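Local coordinates for Glyoxalase/bleomycin resistance protein/dioxygenase (Alicyclobacillus acidocaldarius subsp. acidocaldarius, PDB 3RRI) that belongs to the vicinal-oxygen-chelate (glyoxalase/bleomycin resistance) superfamily, whose members are usually metal-dependent, and may be a dioxygenase, its substrate not established, at residues A36-P40 / D41-L45; Y128-D131 / R132-Y135. One frame throughout, in Å; residues are numbered along the deposited sequence.

Overall arrangement
Interaction 1 is the end of the beta hairpin formed by strands 34-39 and 42-47 in the four-stranded sheet, and interaction 2 is the C-terminal turn that follows strand 122-128 of the other sheet. Within one chain they lie on opposite sides of its centre, about 33 Å apart between centres and about 19 Å between nearest atoms. They come together in the assembly: R37 of residues 36-45 forms a salt bridge with the terminal carboxylate of Y135 of a second subunit, and T44 also bonds that terminus. At the two reciprocal junctions with the second subunit an acetate, probably from the crystallisation liquor, joins R37 of one chain to Y128 of the other.

Interaction 1. Residues A36-P40 / D41-L45; sequences ARRYP and DRITL. With ACT (acetate ion), chain C.
R37 and T44 meet at a classic beta bulge, where A36 and R37 of one strand both face T44 of the other. A36 N donates to T44 O (2.9 Å), whereas R37 N keeps only a weak bond to T44 O and takes T44 OG1 as its closer acceptor, 2.9 Å away. The threonine chi1 of 77° sets OG1 between its own N and carbonyl carbon, within range of that amide. In return T44 N gives R37 O a straight bond of 2.8 Å lying in the carbonyl plane. OG1 also sits over one face of the R37 guanidinium, near its rim, and bonds the C-terminal carboxylate of Y135 in a second subunit.

Toward the turn, Y39 N bonds R42 O, and Y39 CD2 rests on R42 CG at 3.6 Å, the ring and guanidinium planes 78° apart. The phenol oxygen is held in the plane of the R37 guanidinium, 2.8 Å from R37 NH1, and pairs further with E108 of the second subunit. NH1 and NH2 of R37 share the acetate OXT, also at the guanidinium edge. Within the type I turn from Y39 to R42, the last residue grips the third side-on in a salt bridge: R42 NE reaches D41 OD1 (2.9 Å) from above the carboxylate plane, and R42 NH2 meets D41 OD2 on the syn side but tilted out of that plane. R38 and I43, a non-hydrogen-bonded pair, run side by side on the other sheet face. Here I43 CG2 lies over the R38 guanidinium, 3.7 Å from R38 NE, while the arginine's far end forms a salt bridge with D21.

In this antiparallel hairpin, backbone hydrogen bonds join I43 and L45, with D41 just before the strand, to strand 50-56, and helix 20-30 packs against R38 and L45.

Interaction 2. Residues Y128-D131 / R132-Y135; sequences YFDD and RMMY. With ACT (acetate ion), chain D.
A short 3-10 turn closes the chain after strand 122-128, folding the backbone of M133 and M134, both selenomethionines, back over the ring of Y128. M133 O lies above one face of that ring, 3.2 Å from Y128 CE1, and M134 CA makes a CH-pi contact with the same face, 4.1 Å from the Y128 centroid. Methylene contacts extend this packing, with M133 CB 3.6 Å from Y128 CD1. At the ring edge, Y128 OH donates to an acetate oxygen and also bonds K126.

The turn is held by M133 N to D130 O (2.9 Å) and by a longer bond of 3.3 Å from M134 N to D131 O, each donor lying above the carbonyl plane. D130 CG stands opposite its backbone N (chi1 179°), which carries OD1 forward to accept from R132 N at 3.0 Å, on the anti side, somewhat out of the carboxylate plane. A water spans the 5.2 Å between D130 OD2 and R132 NH1, in place of a direct salt bridge. D131 OD2 pairs with R76, and with H80 of a fourth subunit, while R132 NH2 reaches L31 O of that same neighbour.

Interaction 1. Residues A36-P40 / D41-L45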
# COMPACT_ATOMS: atom_id res chain seq x y z
N ALA A 36 2.76 5.16 25.25
CA ALA A 36 1.40 5.59 24.87
C ALA A 36 0.65 6.04 26.11
O ALA A 36 0.60 7.22 26.38
CB ALA A 36 0.66 4.49 24.18
N ARG A 37 0.14 5.11 26.90
CA ARG A 37 -0.71 5.45 28.04
C ARG A 37 -0.19 4.91 29.38
O ARG A 37 0.43 3.85 29.44
CB ARG A 37 -2.15 4.99 27.76
CG ARG A 37 -2.79 5.78 26.68
CD ARG A 37 -4.18 5.23 26.32
NE ARG A 37 -4.16 3.99 25.53
CZ ARG A 37 -4.73 2.84 25.87
NH1 ARG A 37 -5.38 2.70 27.04
NH2 ARG A 37 -4.72 1.82 25.04
N ARG A 38 -0.42 5.67 30.45
CA ARG A 38 -0.02 5.25 31.80
C ARG A 38 -1.17 5.27 32.77
O ARG A 38 -1.97 6.20 32.76
CB ARG A 38 1.03 6.18 32.37
CG ARG A 38 2.41 6.08 31.78
CD ARG A 38 3.44 6.77 32.71
NE ARG A 38 3.81 5.93 33.86
CZ ARG A 38 5.07 5.68 34.27
NH1 ARG A 38 6.13 6.19 33.65
NH2 ARG A 38 5.25 4.90 35.32
N TYR A 39 -1.24 4.24 33.60
CA TYR A 39 -2.21 4.15 34.68
C TYR A 39 -1.48 3.63 35.92
O TYR A 39 -0.34 3.16 35.84
CB TYR A 39 -3.34 3.20 34.31
CG TYR A 39 -3.96 3.52 32.97
CD1 TYR A 39 -5.04 4.41 32.86
CD2 TYR A 39 -3.44 2.96 31.80
CE1 TYR A 39 -5.59 4.73 31.62
CE2 TYR A 39 -3.99 3.26 30.56
CZ TYR A 39 -5.08 4.13 30.48
OH TYR A 39 -5.60 4.44 29.27
N PRO A 40 -2.12 3.72 37.09
CA PRO A 40 -1.45 3.24 38.29
C PRO A 40 -1.01 1.78 38.22
O PRO A 40 -0.03 1.38 38.87
CB PRO A 40 -2.52 3.44 39.38
CG PRO A 40 -3.27 4.59 38.92
CD PRO A 40 -3.37 4.43 37.41
N ASP A 41 -1.74 0.97 37.46
CA ASP A 41 -1.51 -0.47 37.42
C ASP A 41 -0.88 -0.99 36.11
O ASP A 41 -0.64 -2.19 35.98
CB ASP A 41 -2.81 -1.24 37.73
CG ASP A 41 -3.87 -1.12 36.64
OD1 ASP A 41 -3.69 -0.37 35.66
OD2 ASP A 41 -4.91 -1.81 36.75
N ARG A 42 -0.63 -0.10 35.15
CA ARG A 42 -0.05 -0.54 33.88
C ARG A 42 0.49 0.60 33.04
O ARG A 42 0.08 1.73 33.20
CB ARG A 42 -1.10 -1.30 33.05
CG ARG A 42 -2.19 -0.39 32.45
CD ARG A 42 -3.41 -1.14 31.95
NE ARG A 42 -4.25 -1.60 33.04
CZ ARG A 42 -5.27 -2.44 32.92
NH1 ARG A 42 -5.60 -2.94 31.74
NH2 ARG A 42 -5.93 -2.80 34.00
N ILE A 43 1.43 0.29 32.15
CA ILE A 43 1.82 1.22 31.08
C ILE A 43 1.65 0.52 29.74
O ILE A 43 1.84 -0.70 29.63
CB ILE A 43 3.27 1.76 31.20
CG1 ILE A 43 4.30 0.63 31.07
CG2 ILE A 43 3.45 2.54 32.50
CD1 ILE A 43 5.72 1.17 30.94
N THR A 44 1.26 1.30 28.73
CA THR A 44 1.07 0.78 27.38
C THR A 44 2.06 1.39 26.41
O THR A 44 2.43 2.56 26.52
CB THR A 44 -0.38 1.02 26.87
OG1 THR A 44 -0.56 2.38 26.46
CG2 THR A 44 -1.36 0.62 27.97
N LEU A 45 2.50 0.56 25.47
CA LEU A 45 3.66 0.90 24.66
C LEU A 45 3.38 0.58 23.21
O LEU A 45 2.73 -0.41 22.90
CB LEU A 45 4.83 0.07 25.11
CG LEU A 45 5.30 0.22 26.54
CD1 LEU A 45 6.23 -0.96 26.89
CD2 LEU A 45 5.99 1.53 26.74
C ACT C . -5.57 -0.75 27.42
O ACT C . -5.21 -1.87 27.00
OXT ACT C . -6.28 -0.05 26.65
CH3 ACT C . -5.14 -0.28 28.79

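Interaction 2. Residues Y128-D131 / R132-Y135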
# COMPACT_ATOMS: atom_id res chain seq x y z
N TYR A 128 14.58 -14.49 9.26
CA TYR A 128 14.59 -15.72 8.50
C TYR A 128 15.21 -15.49 7.13
O TYR A 128 14.90 -14.53 6.43
CB TYR A 128 13.15 -16.30 8.32
CG TYR A 128 12.57 -16.91 9.58
CD1 TYR A 128 12.62 -18.27 9.79
CD2 TYR A 128 11.97 -16.10 10.54
CE1 TYR A 128 12.10 -18.84 10.94
CE2 TYR A 128 11.43 -16.66 11.72
CZ TYR A 128 11.48 -18.03 11.90
OH TYR A 128 10.95 -18.55 13.07
N PHE A 129 16.08 -16.43 6.74
CA PHE A 129 16.75 -16.38 5.45
C PHE A 129 15.80 -16.58 4.26
O PHE A 129 15.98 -15.99 3.19
CB PHE A 129 17.95 -17.34 5.47
CG PHE A 129 19.02 -16.91 6.43
CD1 PHE A 129 19.87 -15.88 6.08
CD2 PHE A 129 19.10 -17.42 7.71
CE1 PHE A 129 20.84 -15.43 6.97
CE2 PHE A 129 20.05 -16.95 8.62
CZ PHE A 129 20.92 -15.96 8.24
N ASP A 130 14.73 -17.36 4.49
CA ASP A 130 13.62 -17.51 3.53
C ASP A 130 12.40 -16.92 4.22
O ASP A 130 11.93 -17.45 5.23
CB ASP A 130 13.44 -18.97 3.16
CG ASP A 130 12.30 -19.22 2.18
OD1 ASP A 130 11.41 -18.36 2.11
OD2 ASP A 130 12.33 -20.25 1.48
N ASP A 131 11.92 -15.79 3.67
CA ASP A 131 10.77 -15.07 4.28
C ASP A 131 9.47 -15.84 4.38
O ASP A 131 8.66 -15.52 5.25
CB ASP A 131 10.55 -13.65 3.71
CG ASP A 131 10.17 -13.61 2.23
OD1 ASP A 131 9.94 -14.65 1.61
OD2 ASP A 131 10.10 -12.46 1.70
N ARG A 132 9.28 -16.88 3.58
CA ARG A 132 8.13 -17.76 3.78
C ARG A 132 8.15 -18.49 5.11
O ARG A 132 7.07 -18.91 5.59
CB ARG A 132 8.00 -18.76 2.64
CG ARG A 132 7.42 -18.14 1.40
CD ARG A 132 7.30 -19.13 0.26
NE ARG A 132 6.27 -20.15 0.49
CZ ARG A 132 6.44 -21.48 0.48
NH1 ARG A 132 7.62 -22.05 0.28
NH2 ARG A 132 5.40 -22.26 0.68
N MSE A 133 9.32 -18.61 5.74
CA MSE A 133 9.46 -19.37 6.97
C MSE A 133 9.18 -18.53 8.21
O MSE A 133 9.29 -19.01 9.35
CB MSE A 133 10.87 -19.95 7.07
CG MSE A 133 11.19 -20.90 5.95
SE MSE A 133 10.03 -22.51 5.91
CE MSE A 133 8.95 -22.10 4.34
N MSE A 134 8.74 -17.29 8.00
CA MSE A 134 8.38 -16.41 9.14
C MSE A 134 7.17 -16.87 9.96
O MSE A 134 6.99 -16.42 11.11
CB MSE A 134 8.15 -14.98 8.66
CG MSE A 134 9.42 -14.32 8.06
SE MSE A 134 9.04 -12.64 7.15
CE MSE A 134 8.87 -11.51 8.72
N TYR A 135 6.36 -17.75 9.36
CA TYR A 135 5.33 -18.45 10.12
C TYR A 135 5.77 -19.86 10.44
O TYR A 135 5.54 -20.30 11.57
CB TYR A 135 4.01 -18.49 9.34
CG TYR A 135 3.45 -17.11 9.07
CD1 TYR A 135 2.80 -16.39 10.06
CD2 TYR A 135 3.56 -16.53 7.79
CE1 TYR A 135 2.27 -15.14 9.80
CE2 TYR A 135 3.05 -15.25 7.54
CZ TYR A 135 2.39 -14.57 8.54
OH TYR A 135 1.91 -13.32 8.27
OXT TYR A 135 6.35 -20.55 9.57
C ACT D . 10.24 -21.44 14.72
O ACT D . 10.90 -21.13 13.68
OXT ACT D . 9.80 -20.51 15.45
CH3 ACT D . 9.98 -22.87 15.06
O HOH W 1 10.24 -20.75 -0.33